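Local coordinates for protein heme-degrading monooxygenase HmoB (Mycobacterium tuberculosis, PDB 6DS7) that catalyses the oxidative breakdown of heme to mycobilin, using an electron donor and dioxygen, with subsequent release of free iron, at residues E17-F22 / F38-P43. The protein carries 1 engineered substitution. Residues are numbered along the deposited sequence; the frame is centred on the assembly and turned at random.
With HEM (protoporphyrin IX containing Fe), chain D.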
ATOM      1  N   GLU A  17       6.187 -17.514 -10.592  1.00 18.28           N
ATOM      2  CA  GLU A  17       4.939 -18.244 -10.819  1.00 21.30           C
ATOM      3  C   GLU A  17       3.752 -17.448 -10.299  1.00 25.55           C
ATOM      4  O   GLU A  17       2.711 -17.348 -10.972  1.00 23.55           O
ATOM      5  CB  GLU A  17       4.991 -19.607 -10.146  1.00 24.85           C
ATOM      6  CG  GLU A  17       3.632 -20.309 -10.149  1.00 27.92           C
ATOM      7  CD  GLU A  17       3.186 -20.697 -11.553  1.00 37.33           C
ATOM      8  OE1 GLU A  17       1.963 -20.884 -11.759  1.00 41.57           O
ATOM      9  OE2 GLU A  17       4.062 -20.849 -12.440  1.00 42.41           O
ATOM     10  N   LEU A  18       3.890 -16.893  -9.083  1.00 19.57           N
ATOM     11  CA  LEU A  18       2.806 -16.097  -8.508  1.00 21.50           C
ATOM     12  C   LEU A  18       2.498 -14.888  -9.375  1.00 22.23           C
ATOM     13  O   LEU A  18       1.333 -14.634  -9.713  1.00 19.38           O
ATOM     14  CB  LEU A  18       3.149 -15.664  -7.083  1.00 19.27           C
ATOM     15  CG  LEU A  18       1.908 -14.890  -6.567  1.00 22.36           C
ATOM     16  CD1 LEU A  18       0.812 -15.718  -5.857  1.00 20.08           C
ATOM     17  CD2 LEU A  18       2.308 -13.678  -5.805  1.00 25.28           C
ATOM     18  N   GLU A  19       3.543 -14.172  -9.818  1.00 19.65           N
ATOM     19  CA  GLU A  19       3.339 -13.011 -10.679  1.00 15.10           C
ATOM     20  C   GLU A  19       2.647 -13.389 -11.971  1.00 16.45           C
ATOM     21  O   GLU A  19       1.776 -12.663 -12.435  1.00 16.09           O
ATOM     22  CB  GLU A  19       4.684 -12.313 -10.972  1.00 14.79           C
ATOM     23  CG  GLU A  19       5.244 -11.657  -9.687  1.00 16.00           C
ATOM     24  CD  GLU A  19       6.580 -10.958  -9.891  1.00 22.68           C
ATOM     25  OE1 GLU A  19       6.866 -10.528 -11.028  1.00 25.62           O
ATOM     26  OE2 GLU A  19       7.324 -10.843  -8.902  1.00 23.93           O
ATOM     27  N   LYS A  20       3.023 -14.512 -12.576  1.00 19.02           N
ATOM     28  CA  LYS A  20       2.355 -14.955 -13.801  1.00 19.11           C
ATOM     29  C   LYS A  20       0.843 -15.168 -13.586  1.00 21.57           C
ATOM     30  O   LYS A  20       0.040 -14.883 -14.481  1.00 14.76           O
ATOM     31  CB  LYS A  20       3.000 -16.254 -14.315  1.00 24.01           C
ATOM     32  CG  LYS A  20       2.240 -16.858 -15.511  1.00 31.77           C
ATOM     33  CD  LYS A  20       2.197 -18.412 -15.571  1.00 35.18           C
ATOM     34  CE  LYS A  20       1.796 -19.034 -14.262  1.00 29.21           C
ATOM     35  NZ  LYS A  20       0.914 -20.192 -14.417  1.00 34.73           N
ATOM     36  N   ARG A  21       0.441 -15.694 -12.428  1.00 22.00           N
ATOM     37  CA  ARG A  21      -0.986 -15.904 -12.146  1.00 18.35           C
ATOM     38  C   ARG A  21      -1.761 -14.601 -12.089  1.00 23.37           C
ATOM     39  O   ARG A  21      -2.988 -14.602 -12.258  1.00 21.77           O
ATOM     40  CB  ARG A  21      -1.159 -16.715 -10.855  1.00 23.18           C
ATOM     41  CG  ARG A  21      -0.706 -18.158 -11.039  1.00 25.56           C
ATOM     42  CD  ARG A  21      -0.669 -18.968  -9.727  1.00 24.73           C
ATOM     43  NE  ARG A  21      -0.133 -20.314  -9.955  1.00 24.39           N
ATOM     44  CZ  ARG A  21      -0.498 -21.397  -9.279  1.00 25.06           C
ATOM     45  NH1 ARG A  21      -1.405 -21.310  -8.304  1.00 23.79           N
ATOM     46  NH2 ARG A  21       0.040 -22.566  -9.582  1.00 28.78           N
ATOM     47  N   PHE A  22      -1.098 -13.497 -11.742  1.00 16.55           N
ATOM     48  CA  PHE A  22      -1.757 -12.195 -11.787  1.00 22.49           C
ATOM     49  C   PHE A  22      -1.782 -11.549 -13.157  1.00 26.25           C
ATOM     50  O   PHE A  22      -2.462 -10.524 -13.310  1.00 21.34           O
ATOM     51  CB  PHE A  22      -1.091 -11.233 -10.805  1.00 18.95           C
ATOM     52  CG  PHE A  22      -1.550 -11.452  -9.424  1.00 19.87           C
ATOM     53  CD1 PHE A  22      -1.061 -12.510  -8.701  1.00 23.04           C
ATOM     54  CD2 PHE A  22      -2.524 -10.643  -8.856  1.00 25.64           C
ATOM     55  CE1 PHE A  22      -1.470 -12.734  -7.429  1.00 18.87           C
ATOM     56  CE2 PHE A  22      -2.936 -10.873  -7.570  1.00 20.17           C
ATOM     57  CZ  PHE A  22      -2.425 -11.930  -6.875  1.00 16.39           C
ATOM     58  N   PHE A  38      -5.785  -1.377  -8.315  1.00 15.15           N
ATOM     59  CA  PHE A  38      -4.969  -2.252  -7.514  1.00 22.22           C
ATOM     60  C   PHE A  38      -3.569  -2.350  -8.112  1.00 16.43           C
ATOM     61  O   PHE A  38      -3.328  -2.004  -9.269  1.00 16.40           O
ATOM     62  CB  PHE A  38      -5.640  -3.615  -7.298  1.00 23.75           C
ATOM     63  CG  PHE A  38      -5.189  -4.719  -8.212  1.00 17.84           C
ATOM     64  CD1 PHE A  38      -4.114  -5.515  -7.899  1.00 23.19           C
ATOM     65  CD2 PHE A  38      -5.953  -5.043  -9.337  1.00 28.36           C
ATOM     66  CE1 PHE A  38      -3.761  -6.602  -8.750  1.00 23.64           C
ATOM     67  CE2 PHE A  38      -5.609  -6.093 -10.178  1.00 22.71           C
ATOM     68  CZ  PHE A  38      -4.502  -6.862  -9.881  1.00 22.86           C
ATOM     69  N   GLN A  39      -2.638  -2.672  -7.240  1.00 15.79           N
ATOM     70  CA  GLN A  39      -1.248  -2.929  -7.610  1.00 16.20           C
ATOM     71  C   GLN A  39      -0.760  -4.224  -6.983  1.00 19.43           C
ATOM     72  O   GLN A  39      -1.015  -4.497  -5.802  1.00 18.11           O
ATOM     73  CB  GLN A  39      -0.343  -1.785  -7.168  1.00 11.70           C
ATOM     74  CG  GLN A  39      -0.605  -0.460  -7.887  1.00 18.58           C
ATOM     75  CD  GLN A  39       0.527   0.597  -7.695  1.00 32.38           C
ATOM     76  OE1 GLN A  39       1.023   0.827  -6.590  1.00 34.53           O
ATOM     77  NE2 GLN A  39       0.888   1.259  -8.776  1.00 36.43           N
ATOM     78  N   LEU A  40      -0.056  -5.026  -7.776  1.00 20.12           N
ATOM     79  CA  LEU A  40       0.659  -6.171  -7.239  1.00 17.01           C
ATOM     80  C   LEU A  40       2.068  -5.686  -6.924  1.00 15.28           C
ATOM     81  O   LEU A  40       2.724  -5.141  -7.808  1.00 15.97           O
ATOM     82  CB  LEU A  40       0.676  -7.310  -8.269  1.00 12.76           C
ATOM     83  CG  LEU A  40       1.534  -8.518  -7.868  1.00 15.86           C
ATOM     84  CD1 LEU A  40       0.988  -9.178  -6.597  1.00 20.77           C
ATOM     85  CD2 LEU A  40       1.654  -9.512  -9.012  1.00 12.04           C
ATOM     86  N   LEU A  41       2.499  -5.807  -5.663  1.00 14.62           N
ATOM     87  CA  LEU A  41       3.780  -5.266  -5.222  1.00 13.97           C
ATOM     88  C   LEU A  41       4.699  -6.414  -4.862  1.00 18.03           C
ATOM     89  O   LEU A  41       4.386  -7.213  -3.957  1.00 13.92           O
ATOM     90  CB  LEU A  41       3.630  -4.312  -4.022  1.00 10.04           C
ATOM     91  CG  LEU A  41       2.719  -3.081  -4.238  1.00 18.02           C
ATOM     92  CD1 LEU A  41       2.727  -2.192  -2.964  1.00 21.24           C
ATOM     93  CD2 LEU A  41       3.104  -2.247  -5.426  1.00 16.20           C
ATOM     94  N   ARG A  42       5.892  -6.455  -5.562  1.00 20.14           N
ATOM     95  CA  ARG A  42       6.913  -7.464  -5.357  1.00 17.65           C
ATOM     96  C   ARG A  42       7.840  -6.998  -4.266  1.00 18.30           C
ATOM     97  O   ARG A  42       8.378  -5.899  -4.369  1.00 18.72           O
ATOM     98  CB  ARG A  42       7.722  -7.685  -6.617  1.00 11.77           C
ATOM     99  CG  ARG A  42       8.873  -8.664  -6.411  1.00 16.86           C
ATOM    100  CD  ARG A  42       9.861  -8.501  -7.532  1.00 20.26           C
ATOM    101  NE  ARG A  42       9.242  -8.828  -8.820  1.00 20.06           N
ATOM    102  CZ  ARG A  42       9.556  -8.241  -9.961  1.00 24.08           C
ATOM    103  NH1 ARG A  42      10.483  -7.270  -9.985  1.00 24.68           N
ATOM    104  NH2 ARG A  42       8.951  -8.614 -11.077  1.00 18.69           N
ATOM    105  N   PRO A  43       8.053  -7.773  -3.219  1.00 17.01           N
ATOM    106  CA  PRO A  43       8.864  -7.263  -2.121  1.00 21.60           C
ATOM    107  C   PRO A  43      10.325  -7.247  -2.508  1.00 20.37           C
ATOM    108  O   PRO A  43      10.795  -8.049  -3.305  1.00 18.00           O
ATOM    109  CB  PRO A  43       8.558  -8.220  -0.972  1.00 19.74           C
ATOM    110  CG  PRO A  43       8.251  -9.507  -1.657  1.00 13.82           C
ATOM    111  CD  PRO A  43       7.615  -9.154  -2.976  1.00 15.12           C
TER
HETATM  112  CHA HEM D 202      -5.188 -16.028  -4.124  1.00 15.72           C
HETATM  113  CHB HEM D 202      -7.806 -13.369  -1.129  1.00 19.75           C
HETATM  114  CHC HEM D 202      -7.474  -9.540  -4.110  1.00 23.27           C
HETATM  115  CHD HEM D 202      -5.896 -12.597  -7.482  1.00  9.64           C
HETATM  116  C1A HEM D 202      -5.869 -15.621  -2.992  1.00 21.49           C
HETATM  117  C2A HEM D 202      -6.041 -16.392  -1.770  1.00 22.60           C
HETATM  118  C3A HEM D 202      -6.753 -15.657  -0.946  1.00 21.63           C
HETATM  119  C4A HEM D 202      -7.067 -14.400  -1.626  1.00 21.04           C
HETATM  120  CMA HEM D 202      -7.212 -16.026   0.482  1.00 20.22           C
HETATM  121  CAA HEM D 202      -5.451 -17.805  -1.484  1.00 23.27           C
HETATM  122  CBA HEM D 202      -3.940 -17.584  -1.280  1.00 33.27           C
HETATM  123  CGA HEM D 202      -3.357 -18.782  -0.544  1.00 44.35           C
HETATM  124  O1A HEM D 202      -3.671 -19.952  -0.953  1.00 43.92           O
HETATM  125  O2A HEM D 202      -2.579 -18.581   0.451  1.00 45.23           O
HETATM  126  C1B HEM D 202      -7.848 -12.085  -1.636  1.00 19.64           C
HETATM  127  C2B HEM D 202      -8.291 -10.968  -0.906  1.00 22.40           C
HETATM  128  C3B HEM D 202      -8.208  -9.889  -1.695  1.00 24.30           C
HETATM  129  C4B HEM D 202      -7.713 -10.310  -2.981  1.00 23.89           C
HETATM  130  CMB HEM D 202      -8.764 -11.072   0.563  1.00 22.87           C
HETATM  131  CAB HEM D 202      -8.586  -8.454  -1.299  1.00 26.19           C
HETATM  132  CBB HEM D 202      -7.684  -7.515  -1.564  1.00 29.97           C
HETATM  133  C1C HEM D 202      -7.132 -10.042  -5.340  1.00 22.85           C
HETATM  134  C2C HEM D 202      -7.161  -9.342  -6.607  1.00 23.64           C
HETATM  135  C3C HEM D 202      -6.692 -10.214  -7.516  1.00 18.77           C
HETATM  136  C4C HEM D 202      -6.383 -11.460  -6.870  1.00 20.88           C
HETATM  137  CMC HEM D 202      -7.591  -7.862  -6.830  1.00 22.53           C
HETATM  138  CAC HEM D 202      -6.515 -10.051  -9.044  1.00 25.30           C
HETATM  139  CBC HEM D 202      -7.333  -9.315  -9.809  1.00 28.90           C
HETATM  140  C1D HEM D 202      -5.485 -13.706  -6.805  1.00 16.12           C
HETATM  141  C2D HEM D 202      -4.720 -14.775  -7.418  1.00 15.19           C
HETATM  142  C3D HEM D 202      -4.530 -15.718  -6.528  1.00 17.13           C
HETATM  143  C4D HEM D 202      -5.177 -15.297  -5.302  1.00 18.63           C
HETATM  144  CMD HEM D 202      -4.281 -14.759  -8.892  1.00 13.88           C
HETATM  145  CAD HEM D 202      -3.770 -17.049  -6.741  1.00 19.97           C
HETATM  146  CBD HEM D 202      -2.502 -16.998  -5.893  1.00 26.51           C
HETATM  147  CGD HEM D 202      -1.761 -18.328  -6.005  1.00 33.85           C
HETATM  148  O1D HEM D 202      -0.887 -18.605  -5.160  1.00 39.88           O
HETATM  149  O2D HEM D 202      -2.037 -19.147  -6.918  1.00 41.99           O
HETATM  150  NA  HEM D 202      -6.491 -14.397  -2.866  1.00 19.62           N
HETATM  151  NB  HEM D 202      -7.475 -11.654  -2.883  1.00 20.27           N
HETATM  152  NC  HEM D 202      -6.649 -11.341  -5.556  1.00 18.68           N
HETATM  153  ND  HEM D 202      -5.735 -14.050  -5.501  1.00 19.17           N
HETATM  154 FE   HEM D 202      -6.329 -12.700  -4.184  1.00 18.80          FE
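Leu40 sets its two methyls against Phe22 of the helix in different ways. CD1 stands over the centre of the Phe22 ring, 4.2 Å from the centroid and 1° off the ring normal, a CH-pi contact, while CD2 packs on the root of the side chain, 3.7 Å from Phe22 CB, and also touches the CA and CG of Glu19. Phe38, two residues earlier on the same side of the strand, meets Phe22 obliquely, with its CE1 4.2 Å from Phe22 CD2.

The polar contact, a two-bond salt bridge between Arg42 and Glu19, lies further along the strand. Arg42 grips Glu19 side-on, NE to OE2 and NH2 to OE1, both 2.8 Å and nearly straight, with carboxylate and guanidinium planes only 20° apart. A bend at chi3 (-62°) in Arg42 helps swing its guanidinium to the carboxylate, and Tyr50 holds Glu19 OE2 as well.

Residues 17-22 of helix 15-22 run nearly antiparallel to residues 38-43 of strand 35-45 across the sheet of this dimeric alpha-beta barrel (ABM family) protein; residues 38-43 also pair with a strand of the second subunit, continuing the sheet.

The opposite face of the Phe22 ring meets heme, whose CMD methyl lies toward its rim, and Phe22 CE2 comes within 3.4 Å of the meso carbon CHD. Another heme methyl, CMC, sits over the centre of the Phe38 ring. Arg21 NH1 donates to propionate oxygen O2D at 2.6 Å, and Glu17 OE1 steadies that guanidinium from its edge through NE while also accepting from Lys20 NZ.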